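Local structure of BIFUNCTIONAL PROTEIN Proline utilization A (PutA) (5UX5) at residues A[141-146]-A[180-185]; A[151-156]-A[294-299]; A[375-380]-A[384-389]. The protein catalyses both oxidative steps of proline catabolism to glutamate, joining an FAD-dependent proline dehydrogenase to an NAD-dependent aldehyde dehydrogenase in one chain. All coordinates share one frame; numbering follows the deposited sequence.

All three contacts belong to the proline dehydrogenase part of the chain, a parallel barrel of the TIM type that carries the FAD. Their centres lie close together, about 15 Å between contacts 1 and 2, about 16 Å between 1 and 3 and about 13 Å between 2 and 3. Along the chain, contacts 1 and 2 interleave, helix 136-147 being followed by strand 151-157, whereas contact 3 comes later. Contact 1 is on the outer layer, contact 2 spans the barrel interior beside the flavin, and contact 3 joins a strand to its outer helix. E376, K294 and R296 form a charged network beside the flavin, and Y185 OH, bonded to R296 and E376, links contact 1 to it.

Contact 1. Residues A[141-146]-A[180-185]; sequences LLDESK and NPRVDY
R182 NH1 faces both carboxylate oxygens of D143, with OD2 at 2.9 Å and OD1 at 3.1 Å, and so forms a salt bridge through a single nitrogen. The bond to OD1 is fairly straight (159° at the hydrogen) and arrives on the syn side. OD1 lies almost in the guanidinium plane at its edge, although the carboxylate as a whole is turned 36° against that plane. The arginine chain, extended from CG to NE, carries its guanidinium across to D143 on the solvent-exposed side of the contact.

Deeper in, L142 points at the turn and spreads its two methyls over it. CD1 rests on V183 CG2 at 3.9 Å, while CD2 sits 3.6 Å from R182 O. The CB atoms of L142 and R182 are also close, 4.1 Å apart.

The turn has its own bracing. N180 OD1 accepts from R182 N at 3.1 Å, an Asx turn, and V183 N bonds back to N180 O. N139, on the same helix as D143, takes the N180 ND2 end. The whole is a type I beta turn from N180 to V183, packed against helix 136-147 where the chain leaves helix 164-178 and enters barrel strand 185-189.

Contact 2. Residues A[151-156]-A[294-299]; sequences RLNVNL and KIRLVK. With FAD (flavin-adenine dinucleotide), chain E.
N153 and R296 reach toward each other across the inside of the parallel TIM-type (beta/alpha) barrel of the proline dehydrogenase domain, from strands 151-157 and 293-298; the CA atoms of N153 and R296 are 11.6 Å apart. Like the asparagine, the arginine leaves its strand with CG anti to the backbone N (chi1 -176°), and it then bends at chi3.

In this polar meeting, N153 OD1 comes within 2.7 Å of R296 NH2, but the angle is too poor for a hydrogen bond, and the amide and guanidinium planes are 49° apart. Each group has firmer partners: N153 ND2 bonds to S187 OG, and R296 NE makes a salt bridge with E376.

Toward the cofactor, R296 NH1 gives a weak hydrogen bond to flavin N5, 3.1 Å away with a bent angle of 124°. Farther along the segment, K299 stretches beside the pyrophosphate and its NZ donates to FAD O2A at 3.0 Å; D327 is a second charged partner of the same nitrogen.

The apolar share falls to V298, which lies against one face of the isoalloxazine. Its CG2 is 3.7 Å from FAD C2, and its CG1 sits 3.5 Å from both C4X and N5.

Contact 3. Residues A[375-380]-A[384-389]; sequences VEMLQG and AQAEAV. With FAD (flavin-adenine dinucleotide), chain E.
M377 lays its thioether on A386, with SD 3.7 Å and CE 3.9 Å from A386 CB. The chain runs out extended through chi2 and then bends at chi3 (84°), which brings the terminal methyl alongside the alanine as well as the sulfur. One helical turn on, V389 CG1 faces both methyls of V375, 4.2 Å from CG2 and equally far from CG1, and the two valine side chains meet at about a right angle. Everything that touches here is buried and apolar.

Strand 373-378 and helix 383-393 are the first two elements of a beta-alpha-beta unit that strand 396-403 completes, within the TIM-type barrel. V375 and M377 turn outward to the helix, while E376 and L378, alternating with them, belong to the other side of the strand and to the FAD pocket. There L378 CG packs on flavin C8M at 3.7 Å, and M377 O comes 3.4 Å from C7M.

Around this first shell, H352 NE2 bonds to L378 N, and Y185 and K294 both meet E376 OE1. V357 of helix 354-367 touches both V375 and V389, and W31 of helix 16-31 packs on V389.

Contact 1. Residues A[141-146]-A[180-185]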
loop_
_atom_site.group_PDB
_atom_site.type_symbol
_atom_site.label_atom_id
_atom_site.label_comp_id
_atom_site.label_asym_id
_atom_site.label_seq_id
_atom_site.Cartn_x
_atom_site.Cartn_y
_atom_site.Cartn_z
ATOM N N LEU A 141 21.086 30.878 -23.006
ATOM C CA LEU A 141 21.808 29.616 -22.959
ATOM C C LEU A 141 21.572 28.797 -24.216
ATOM O O LEU A 141 22.461 28.049 -24.633
ATOM C CB LEU A 141 21.418 28.830 -21.713
ATOM C CG LEU A 141 22.043 27.447 -21.535
ATOM C CD1 LEU A 141 23.544 27.544 -21.300
ATOM C CD2 LEU A 141 21.338 26.714 -20.399
ATOM N N LEU A 142 20.391 28.915 -24.835
ATOM C CA LEU A 142 20.172 28.231 -26.108
ATOM C C LEU A 142 21.059 28.820 -27.203
ATOM O O LEU A 142 21.660 28.077 -27.990
ATOM C CB LEU A 142 18.692 28.291 -26.505
ATOM C CG LEU A 142 17.689 27.419 -25.721
ATOM C CD1 LEU A 142 16.353 28.117 -25.467
ATOM C CD2 LEU A 142 17.470 26.073 -26.399
ATOM N N ASP A 143 21.182 30.152 -27.243
ATOM C CA ASP A 143 22.054 30.803 -28.221
ATOM C C ASP A 143 23.519 30.464 -27.974
ATOM O O ASP A 143 24.244 30.077 -28.901
ATOM C CB ASP A 143 21.878 32.333 -28.179
ATOM C CG ASP A 143 20.558 32.807 -28.766
ATOM O OD1 ASP A 143 19.676 31.974 -29.040
ATOM O OD2 ASP A 143 20.402 34.026 -28.952
ATOM N N GLU A 144 23.968 30.593 -26.724
ATOM C CA GLU A 144 25.374 30.358 -26.420
ATOM C C GLU A 144 25.769 28.908 -26.663
ATOM O O GLU A 144 26.861 28.635 -27.183
ATOM C CB GLU A 144 25.669 30.789 -24.985
ATOM C CG GLU A 144 25.835 32.302 -24.869
ATOM C CD GLU A 144 25.858 32.812 -23.436
ATOM O OE1 GLU A 144 25.388 32.095 -22.527
ATOM O OE2 GLU A 144 26.345 33.944 -23.229
ATOM N N SER A 145 24.892 27.960 -26.334
ATOM C CA SER A 145 25.280 26.574 -26.550
ATOM C C SER A 145 25.139 26.162 -28.015
ATOM O O SER A 145 25.949 25.366 -28.507
ATOM C CB SER A 145 24.494 25.644 -25.615
ATOM O OG SER A 145 23.116 25.956 -25.569
ATOM N N LYS A 146 24.136 26.692 -28.725
ATOM C CA LYS A 146 24.048 26.457 -30.166
ATOM C C LYS A 146 25.288 26.979 -30.862
ATOM O O LYS A 146 25.771 26.385 -31.834
ATOM C CB LYS A 146 22.798 27.118 -30.750
ATOM C CG LYS A 146 22.542 26.840 -32.237
ATOM C CD LYS A 146 21.043 26.842 -32.559
ATOM C CE LYS A 146 20.781 26.851 -34.064
ATOM N NZ LYS A 146 19.418 27.363 -34.444
ATOM N N ASN A 180 8.802 27.956 -29.012
ATOM C CA ASN A 180 9.987 28.812 -29.031
ATOM C C ASN A 180 10.948 28.324 -30.111
ATOM O O ASN A 180 11.390 27.168 -30.059
ATOM C CB ASN A 180 10.660 28.815 -27.660
ATOM C CG ASN A 180 11.855 29.753 -27.579
ATOM O OD1 ASN A 180 12.376 30.223 -28.585
ATOM N ND2 ASN A 180 12.284 30.033 -26.366
ATOM N N PRO A 181 11.282 29.149 -31.106
ATOM C CA PRO A 181 12.110 28.655 -32.225
ATOM C C PRO A 181 13.531 28.288 -31.838
ATOM O O PRO A 181 14.149 27.501 -32.553
ATOM C CB PRO A 181 12.100 29.823 -33.208
ATOM C CG PRO A 181 11.893 31.015 -32.326
ATOM C CD PRO A 181 10.959 30.570 -31.248
ATOM N N ARG A 182 14.084 28.827 -30.753
ATOM C CA ARG A 182 15.423 28.420 -30.376
ATOM C C ARG A 182 15.451 27.004 -29.824
ATOM O O ARG A 182 16.516 26.376 -29.837
ATOM C CB ARG A 182 16.001 29.375 -29.334
ATOM C CG ARG A 182 15.602 30.809 -29.493
ATOM C CD ARG A 182 16.248 31.686 -28.425
ATOM N NE ARG A 182 15.606 33.006 -28.306
ATOM C CZ ARG A 182 16.225 34.169 -28.503
ATOM N NH1 ARG A 182 17.514 34.185 -28.827
ATOM N NH2 ARG A 182 15.555 35.319 -28.377
ATOM N N VAL A 183 14.294 26.464 -29.438
ATOM C CA VAL A 183 14.206 25.187 -28.736
ATOM C C VAL A 183 14.104 24.066 -29.764
ATOM O O VAL A 183 13.157 24.024 -30.558
ATOM C CB VAL A 183 13.000 25.171 -27.774
ATOM C CG1 VAL A 183 12.767 23.783 -27.182
ATOM C CG2 VAL A 183 13.189 26.175 -26.663
ATOM N N ASP A 184 15.054 23.121 -29.701
ATOM C CA ASP A 184 15.133 21.992 -30.625
ATOM C C ASP A 184 14.557 20.708 -30.065
ATOM O O ASP A 184 14.291 19.782 -30.833
ATOM C CB ASP A 184 16.585 21.647 -30.993
ATOM C CG ASP A 184 17.386 22.820 -31.498
ATOM O OD1 ASP A 184 16.841 23.676 -32.219
ATOM O OD2 ASP A 184 18.601 22.844 -31.183
ATOM N N TYR A 185 14.417 20.599 -28.752
ATOM C CA TYR A 185 14.283 19.284 -28.136
ATOM C C TYR A 185 13.598 19.447 -26.792
ATOM O O TYR A 185 14.139 20.107 -25.899
ATOM C CB TYR A 185 15.666 18.680 -27.983
ATOM C CG TYR A 185 15.786 17.253 -27.547
ATOM C CD1 TYR A 185 15.081 16.756 -26.446
ATOM C CD2 TYR A 185 16.681 16.410 -28.183
ATOM C CE1 TYR A 185 15.237 15.431 -26.026
ATOM C CE2 TYR A 185 16.856 15.104 -27.759
ATOM C CZ TYR A 185 16.131 14.613 -26.686
ATOM O OH TYR A 185 16.315 13.307 -26.288
#

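Contact 2. Residues A[151-156]-A[294-299]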
loop_
_atom_site.group_PDB
_atom_site.type_symbol
_atom_site.label_atom_id
_atom_site.label_comp_id
_atom_site.label_asym_id
_atom_site.label_seq_id
_atom_site.Cartn_x
_atom_site.Cartn_y
_atom_site.Cartn_z
ATOM N N ARG A 151 23.174 21.108 -28.635
ATOM C CA ARG A 151 21.725 21.246 -28.625
ATOM C C ARG A 151 21.234 20.942 -27.202
ATOM O O ARG A 151 21.887 20.210 -26.458
ATOM C CB ARG A 151 21.099 20.325 -29.713
ATOM N N LEU A 152 20.113 21.538 -26.788
ATOM C CA LEU A 152 19.640 21.453 -25.400
ATOM C C LEU A 152 18.383 20.592 -25.296
ATOM O O LEU A 152 17.422 20.789 -26.042
ATOM C CB LEU A 152 19.322 22.841 -24.837
ATOM C CG LEU A 152 20.441 23.844 -24.538
ATOM C CD1 LEU A 152 19.922 24.936 -23.632
ATOM C CD2 LEU A 152 21.683 23.186 -23.943
ATOM N N ASN A 153 18.370 19.656 -24.354
ATOM C CA ASN A 153 17.154 18.912 -24.029
ATOM C C ASN A 153 16.436 19.707 -22.941
ATOM O O ASN A 153 16.856 19.718 -21.782
ATOM C CB ASN A 153 17.487 17.485 -23.585
ATOM C CG ASN A 153 16.267 16.697 -23.069
ATOM O OD1 ASN A 153 16.413 15.583 -22.572
ATOM N ND2 ASN A 153 15.080 17.252 -23.209
ATOM N N VAL A 154 15.370 20.389 -23.317
ATOM C CA VAL A 154 14.611 21.196 -22.375
ATOM C C VAL A 154 13.557 20.309 -21.722
ATOM O O VAL A 154 12.742 19.677 -22.406
ATOM C CB VAL A 154 13.999 22.414 -23.076
ATOM C CG1 VAL A 154 13.260 23.298 -22.093
ATOM C CG2 VAL A 154 15.116 23.209 -23.732
ATOM N N ASN A 155 13.599 20.239 -20.394
ATOM C CA ASN A 155 12.744 19.363 -19.598
ATOM C C ASN A 155 12.072 20.194 -18.516
ATOM O O ASN A 155 12.756 20.830 -17.705
ATOM C CB ASN A 155 13.589 18.226 -18.991
ATOM C CG ASN A 155 12.777 17.214 -18.173
ATOM O OD1 ASN A 155 13.182 16.846 -17.076
ATOM N ND2 ASN A 155 11.660 16.746 -18.711
ATOM N N LEU A 156 10.744 20.175 -18.490
ATOM C CA LEU A 156 9.984 21.002 -17.561
ATOM C C LEU A 156 9.762 20.247 -16.249
ATOM O O LEU A 156 9.146 19.173 -16.236
ATOM C CB LEU A 156 8.656 21.423 -18.183
ATOM C CG LEU A 156 7.805 22.301 -17.252
ATOM C CD1 LEU A 156 8.474 23.640 -16.984
ATOM C CD2 LEU A 156 6.403 22.516 -17.819
ATOM N N LYS A 294 14.252 7.474 -32.494
ATOM C CA LYS A 294 15.485 7.600 -31.724
ATOM C C LYS A 294 15.262 7.035 -30.338
ATOM O O LYS A 294 14.264 7.352 -29.690
ATOM C CB LYS A 294 15.968 9.042 -31.587
ATOM C CG LYS A 294 17.250 9.184 -30.790
ATOM C CD LYS A 294 17.741 10.623 -30.745
ATOM C CE LYS A 294 18.987 10.786 -29.880
ATOM N NZ LYS A 294 19.271 12.195 -29.522
ATOM N N ILE A 295 16.188 6.205 -29.884
ATOM C CA ILE A 295 16.160 5.671 -28.535
ATOM C C ILE A 295 17.251 6.359 -27.738
ATOM O O ILE A 295 18.399 6.442 -28.183
ATOM C CB ILE A 295 16.296 4.143 -28.563
ATOM C CG1 ILE A 295 14.988 3.606 -29.160
ATOM C CG2 ILE A 295 16.556 3.579 -27.165
ATOM C CD1 ILE A 295 14.976 2.221 -29.579
ATOM N N ARG A 296 16.873 6.940 -26.611
ATOM C CA ARG A 296 17.852 7.430 -25.648
ATOM C C ARG A 296 18.152 6.288 -24.681
ATOM O O ARG A 296 17.257 5.820 -23.962
ATOM C CB ARG A 296 17.340 8.657 -24.890
ATOM C CG ARG A 296 18.404 9.224 -23.950
ATOM C CD ARG A 296 17.854 10.106 -22.848
ATOM N NE ARG A 296 17.203 11.291 -23.369
ATOM C CZ ARG A 296 16.315 11.985 -22.683
ATOM N NH1 ARG A 296 15.988 11.571 -21.468
ATOM N NH2 ARG A 296 15.742 13.060 -23.212
ATOM N N LEU A 297 19.392 5.821 -24.687
ATOM C CA LEU A 297 19.828 4.773 -23.779
ATOM C C LEU A 297 20.300 5.401 -22.481
ATOM O O LEU A 297 21.257 6.178 -22.494
ATOM C CB LEU A 297 20.972 3.985 -24.396
ATOM C CG LEU A 297 20.563 2.848 -25.297
ATOM C CD1 LEU A 297 21.754 1.928 -25.420
ATOM C CD2 LEU A 297 19.389 2.179 -24.693
ATOM N N VAL A 298 19.648 5.054 -21.367
ATOM C CA VAL A 298 20.066 5.474 -20.032
ATOM C C VAL A 298 20.279 4.220 -19.197
ATOM O O VAL A 298 19.826 3.126 -19.551
ATOM C CB VAL A 298 19.047 6.416 -19.344
ATOM C CG1 VAL A 298 18.645 7.597 -20.261
ATOM C CG2 VAL A 298 17.829 5.643 -18.892
ATOM N N LYS A 299 21.016 4.363 -18.097
ATOM C CA LYS A 299 21.155 3.182 -17.242
ATOM C C LYS A 299 19.953 3.022 -16.318
ATOM O O LYS A 299 19.476 1.898 -16.120
ATOM C CB LYS A 299 22.490 3.209 -16.482
ATOM C CG LYS A 299 23.667 2.761 -17.385
ATOM C CD LYS A 299 25.074 2.981 -16.797
ATOM C CE LYS A 299 26.154 2.760 -17.894
ATOM N NZ LYS A 299 27.604 2.898 -17.473
HETATM P PA FAD E . 27.473 5.123 -13.788
HETATM O O1A FAD E . 28.204 5.292 -12.412
HETATM O O2A FAD E . 28.116 4.354 -14.844
HETATM O O5B FAD E . 26.148 4.459 -13.795
HETATM C C5B FAD E . 25.308 4.556 -12.660
HETATM C C4B FAD E . 24.062 3.727 -12.911
HETATM O O4B FAD E . 24.303 2.372 -12.663
HETATM C C3B FAD E . 22.916 4.101 -12.026
HETATM O O3B FAD E . 22.187 5.209 -12.419
HETATM C C2B FAD E . 22.098 2.861 -12.032
HETATM O O2B FAD E . 21.175 2.865 -13.059
HETATM C C1B FAD E . 23.136 1.781 -12.139
HETATM N N9A FAD E . 23.434 1.153 -10.860
HETATM C C8A FAD E . 24.294 1.633 -9.883
HETATM N N7A FAD E . 24.296 0.793 -8.830
HETATM C C5A FAD E . 23.456 -0.292 -9.057
HETATM C C6A FAD E . 23.101 -1.445 -8.331
HETATM N N6A FAD E . 23.606 -1.746 -7.002
HETATM N N1A FAD E . 22.238 -2.314 -8.880
HETATM C C2A FAD E . 21.706 -2.079 -10.121
HETATM N N3A FAD E . 22.032 -0.966 -10.851
HETATM C C4A FAD E . 22.891 -0.067 -10.359
HETATM N N1 FAD E . 17.303 8.150 -16.125
HETATM C C2 FAD E . 15.996 7.572 -16.313
HETATM O O2 FAD E . 15.610 6.540 -15.492
HETATM N N3 FAD E . 15.131 8.112 -17.274
HETATM C C4 FAD E . 15.518 9.174 -18.093
HETATM O O4 FAD E . 14.649 9.680 -19.045
HETATM C C4X FAD E . 16.927 9.679 -18.021
HETATM N N5 FAD E . 17.431 10.613 -18.919
HETATM C C5X FAD E . 18.769 11.025 -18.852
HETATM C C6 FAD E . 19.286 11.974 -19.754
HETATM C C7 FAD E . 20.616 12.364 -19.652
HETATM C C7M FAD E . 21.193 13.381 -20.593
HETATM C C8 FAD E . 21.440 11.823 -18.698
HETATM C C8M FAD E . 22.870 12.245 -18.596
HETATM C C9 FAD E . 20.938 10.889 -17.804
HETATM C C9A FAD E . 19.615 10.495 -17.885
HETATM N N10 FAD E . 19.141 9.519 -16.959
HETATM C C10 FAD E . 17.795 9.099 -17.013
HETATM C "C1'" FAD E . 20.040 9.004 -15.911
HETATM C "C2'" FAD E . 20.704 7.678 -16.169
HETATM O "O2'" FAD E . 19.737 6.690 -16.154
HETATM C "C3'" FAD E . 21.777 7.482 -15.076
HETATM O "O3'" FAD E . 21.136 7.409 -13.862
HETATM C "C4'" FAD E . 22.878 8.541 -14.948
HETATM O "O4'" FAD E . 23.125 9.224 -16.124
HETATM C "C5'" FAD E . 24.182 8.007 -14.313
HETATM O "O5'" FAD E . 24.674 6.779 -14.836
HETATM P P FAD E . 26.055 6.629 -15.672
HETATM O O1P FAD E . 26.007 5.848 -17.040
HETATM O O2P FAD E . 26.497 8.143 -15.661
HETATM O O3P FAD E . 27.239 6.335 -14.604
#

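Contact 3. Residues A[375-380]-A[384-389]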
loop_
_atom_site.group_PDB
_atom_site.type_symbol
_atom_site.label_atom_id
_atom_site.label_comp_id
_atom_site.label_asym_id
_atom_site.label_seq_id
_atom_site.Cartn_x
_atom_site.Cartn_y
_atom_site.Cartn_z
ATOM N N VAL A 375 25.330 11.803 -28.389
ATOM C CA VAL A 375 25.649 11.581 -26.976
ATOM C C VAL A 375 24.897 12.609 -26.146
ATOM O O VAL A 375 24.977 13.815 -26.418
ATOM C CB VAL A 375 27.160 11.681 -26.698
ATOM C CG1 VAL A 375 27.407 11.716 -25.192
ATOM C CG2 VAL A 375 27.920 10.537 -27.363
ATOM N N GLU A 376 24.172 12.150 -25.135
ATOM C CA GLU A 376 23.377 13.040 -24.301
ATOM C C GLU A 376 23.972 13.076 -22.896
ATOM O O GLU A 376 24.265 12.027 -22.324
ATOM C CB GLU A 376 21.909 12.603 -24.311
ATOM C CG GLU A 376 21.353 12.359 -25.751
ATOM C CD GLU A 376 19.829 12.258 -25.798
ATOM O OE1 GLU A 376 19.252 12.093 -26.908
ATOM O OE2 GLU A 376 19.211 12.342 -24.712
ATOM N N MET A 377 24.185 14.291 -22.365
ATOM C CA MET A 377 24.883 14.528 -21.103
ATOM C C MET A 377 24.139 15.568 -20.266
ATOM O O MET A 377 23.121 16.128 -20.685
ATOM C CB MET A 377 26.340 14.967 -21.348
ATOM C CG MET A 377 27.296 13.849 -21.849
ATOM S SD MET A 377 28.990 14.359 -22.268
ATOM C CE MET A 377 29.809 14.346 -20.686
ATOM N N LEU A 378 24.654 15.823 -19.059
ATOM C CA LEU A 378 24.061 16.782 -18.127
ATOM C C LEU A 378 24.647 18.167 -18.330
ATOM O O LEU A 378 25.866 18.353 -18.223
ATOM C CB LEU A 378 24.271 16.356 -16.682
ATOM C CG LEU A 378 23.360 15.190 -16.389
ATOM C CD1 LEU A 378 23.659 14.707 -14.999
ATOM C CD2 LEU A 378 21.917 15.663 -16.538
ATOM N N GLN A 379 23.780 19.133 -18.619
ATOM C CA GLN A 379 24.244 20.474 -18.948
ATOM C C GLN A 379 24.983 21.070 -17.772
ATOM O O GLN A 379 24.418 21.222 -16.691
ATOM C CB GLN A 379 23.082 21.377 -19.354
ATOM C CG GLN A 379 23.524 22.676 -19.979
ATOM C CD GLN A 379 23.655 23.743 -18.954
ATOM O OE1 GLN A 379 22.970 23.701 -17.935
ATOM N NE2 GLN A 379 24.521 24.720 -19.204
ATOM N N GLY A 380 26.248 21.393 -17.983
ATOM C CA GLY A 380 27.047 22.041 -16.981
ATOM C C GLY A 380 27.831 21.109 -16.093
ATOM O O GLY A 380 28.737 21.575 -15.393
ATOM N N ALA A 384 34.673 20.097 -19.635
ATOM C CA ALA A 384 35.900 19.711 -20.330
ATOM C C ALA A 384 35.727 18.375 -21.044
ATOM O O ALA A 384 36.125 18.222 -22.208
ATOM C CB ALA A 384 37.063 19.655 -19.342
ATOM N N GLN A 385 35.116 17.402 -20.358
ATOM C CA GLN A 385 34.826 16.106 -20.966
ATOM C C GLN A 385 33.894 16.254 -22.167
ATOM O O GLN A 385 34.211 15.804 -23.273
ATOM C CB GLN A 385 34.227 15.158 -19.915
ATOM N N ALA A 386 32.748 16.913 -21.977
ATOM C CA ALA A 386 31.749 16.991 -23.040
ATOM C C ALA A 386 32.294 17.657 -24.302
ATOM O O ALA A 386 31.855 17.330 -25.413
ATOM C CB ALA A 386 30.509 17.731 -22.537
ATOM N N GLU A 387 33.256 18.575 -24.164
ATOM C CA GLU A 387 33.822 19.202 -25.352
ATOM C C GLU A 387 34.765 18.250 -26.082
ATOM O O GLU A 387 34.776 18.208 -27.321
ATOM C CB GLU A 387 34.527 20.506 -24.979
ATOM C CG GLU A 387 35.331 21.148 -26.111
ATOM C CD GLU A 387 34.465 21.724 -27.216
ATOM O OE1 GLU A 387 33.222 21.717 -27.076
ATOM O OE2 GLU A 387 35.033 22.185 -28.228
ATOM N N ALA A 388 35.565 17.479 -25.338
ATOM C CA ALA A 388 36.322 16.402 -25.968
ATOM C C ALA A 388 35.385 15.465 -26.715
ATOM O O ALA A 388 35.632 15.109 -27.876
ATOM C CB ALA A 388 37.126 15.628 -24.925
ATOM N N VAL A 389 34.286 15.078 -26.064
ATOM C CA VAL A 389 33.328 14.181 -26.696
ATOM C C VAL A 389 32.741 14.818 -27.945
ATOM O O VAL A 389 32.622 14.170 -28.990
ATOM C CB VAL A 389 32.226 13.787 -25.701
ATOM C CG1 VAL A 389 31.252 12.849 -26.375
ATOM C CG2 VAL A 389 32.837 13.138 -24.456
HETATM P PA FAD E . 27.473 5.123 -13.788
HETATM O O1A FAD E . 28.204 5.292 -12.412
HETATM O O2A FAD E . 28.116 4.354 -14.844
HETATM O O5B FAD E . 26.148 4.459 -13.795
HETATM C C5B FAD E . 25.308 4.556 -12.660
HETATM C C4B FAD E . 24.062 3.727 -12.911
HETATM O O4B FAD E . 24.303 2.372 -12.663
HETATM C C3B FAD E . 22.916 4.101 -12.026
HETATM O O3B FAD E . 22.187 5.209 -12.419
HETATM C C2B FAD E . 22.098 2.861 -12.032
HETATM O O2B FAD E . 21.175 2.865 -13.059
HETATM C C1B FAD E . 23.136 1.781 -12.139
HETATM N N9A FAD E . 23.434 1.153 -10.860
HETATM C C8A FAD E . 24.294 1.633 -9.883
HETATM N N7A FAD E . 24.296 0.793 -8.830
HETATM C C5A FAD E . 23.456 -0.292 -9.057
HETATM C C6A FAD E . 23.101 -1.445 -8.331
HETATM N N6A FAD E . 23.606 -1.746 -7.002
HETATM N N1A FAD E . 22.238 -2.314 -8.880
HETATM C C2A FAD E . 21.706 -2.079 -10.121
HETATM N N3A FAD E . 22.032 -0.966 -10.851
HETATM C C4A FAD E . 22.891 -0.067 -10.359
HETATM N N1 FAD E . 17.303 8.150 -16.125
HETATM C C2 FAD E . 15.996 7.572 -16.313
HETATM O O2 FAD E . 15.610 6.540 -15.492
HETATM N N3 FAD E . 15.131 8.112 -17.274
HETATM C C4 FAD E . 15.518 9.174 -18.093
HETATM O O4 FAD E . 14.649 9.680 -19.045
HETATM C C4X FAD E . 16.927 9.679 -18.021
HETATM N N5 FAD E . 17.431 10.613 -18.919
HETATM C C5X FAD E . 18.769 11.025 -18.852
HETATM C C6 FAD E . 19.286 11.974 -19.754
HETATM C C7 FAD E . 20.616 12.364 -19.652
HETATM C C7M FAD E . 21.193 13.381 -20.593
HETATM C C8 FAD E . 21.440 11.823 -18.698
HETATM C C8M FAD E . 22.870 12.245 -18.596
HETATM C C9 FAD E . 20.938 10.889 -17.804
HETATM C C9A FAD E . 19.615 10.495 -17.885
HETATM N N10 FAD E . 19.141 9.519 -16.959
HETATM C C10 FAD E . 17.795 9.099 -17.013
HETATM C "C1'" FAD E . 20.040 9.004 -15.911
HETATM C "C2'" FAD E . 20.704 7.678 -16.169
HETATM O "O2'" FAD E . 19.737 6.690 -16.154
HETATM C "C3'" FAD E . 21.777 7.482 -15.076
HETATM O "O3'" FAD E . 21.136 7.409 -13.862
HETATM C "C4'" FAD E . 22.878 8.541 -14.948
HETATM O "O4'" FAD E . 23.125 9.224 -16.124
HETATM C "C5'" FAD E . 24.182 8.007 -14.313
HETATM O "O5'" FAD E . 24.674 6.779 -14.836
HETATM P P FAD E . 26.055 6.629 -15.672
HETATM O O1P FAD E . 26.007 5.848 -17.040
HETATM O O2P FAD E . 26.497 8.143 -15.661
HETATM O O3P FAD E . 27.239 6.335 -14.604
#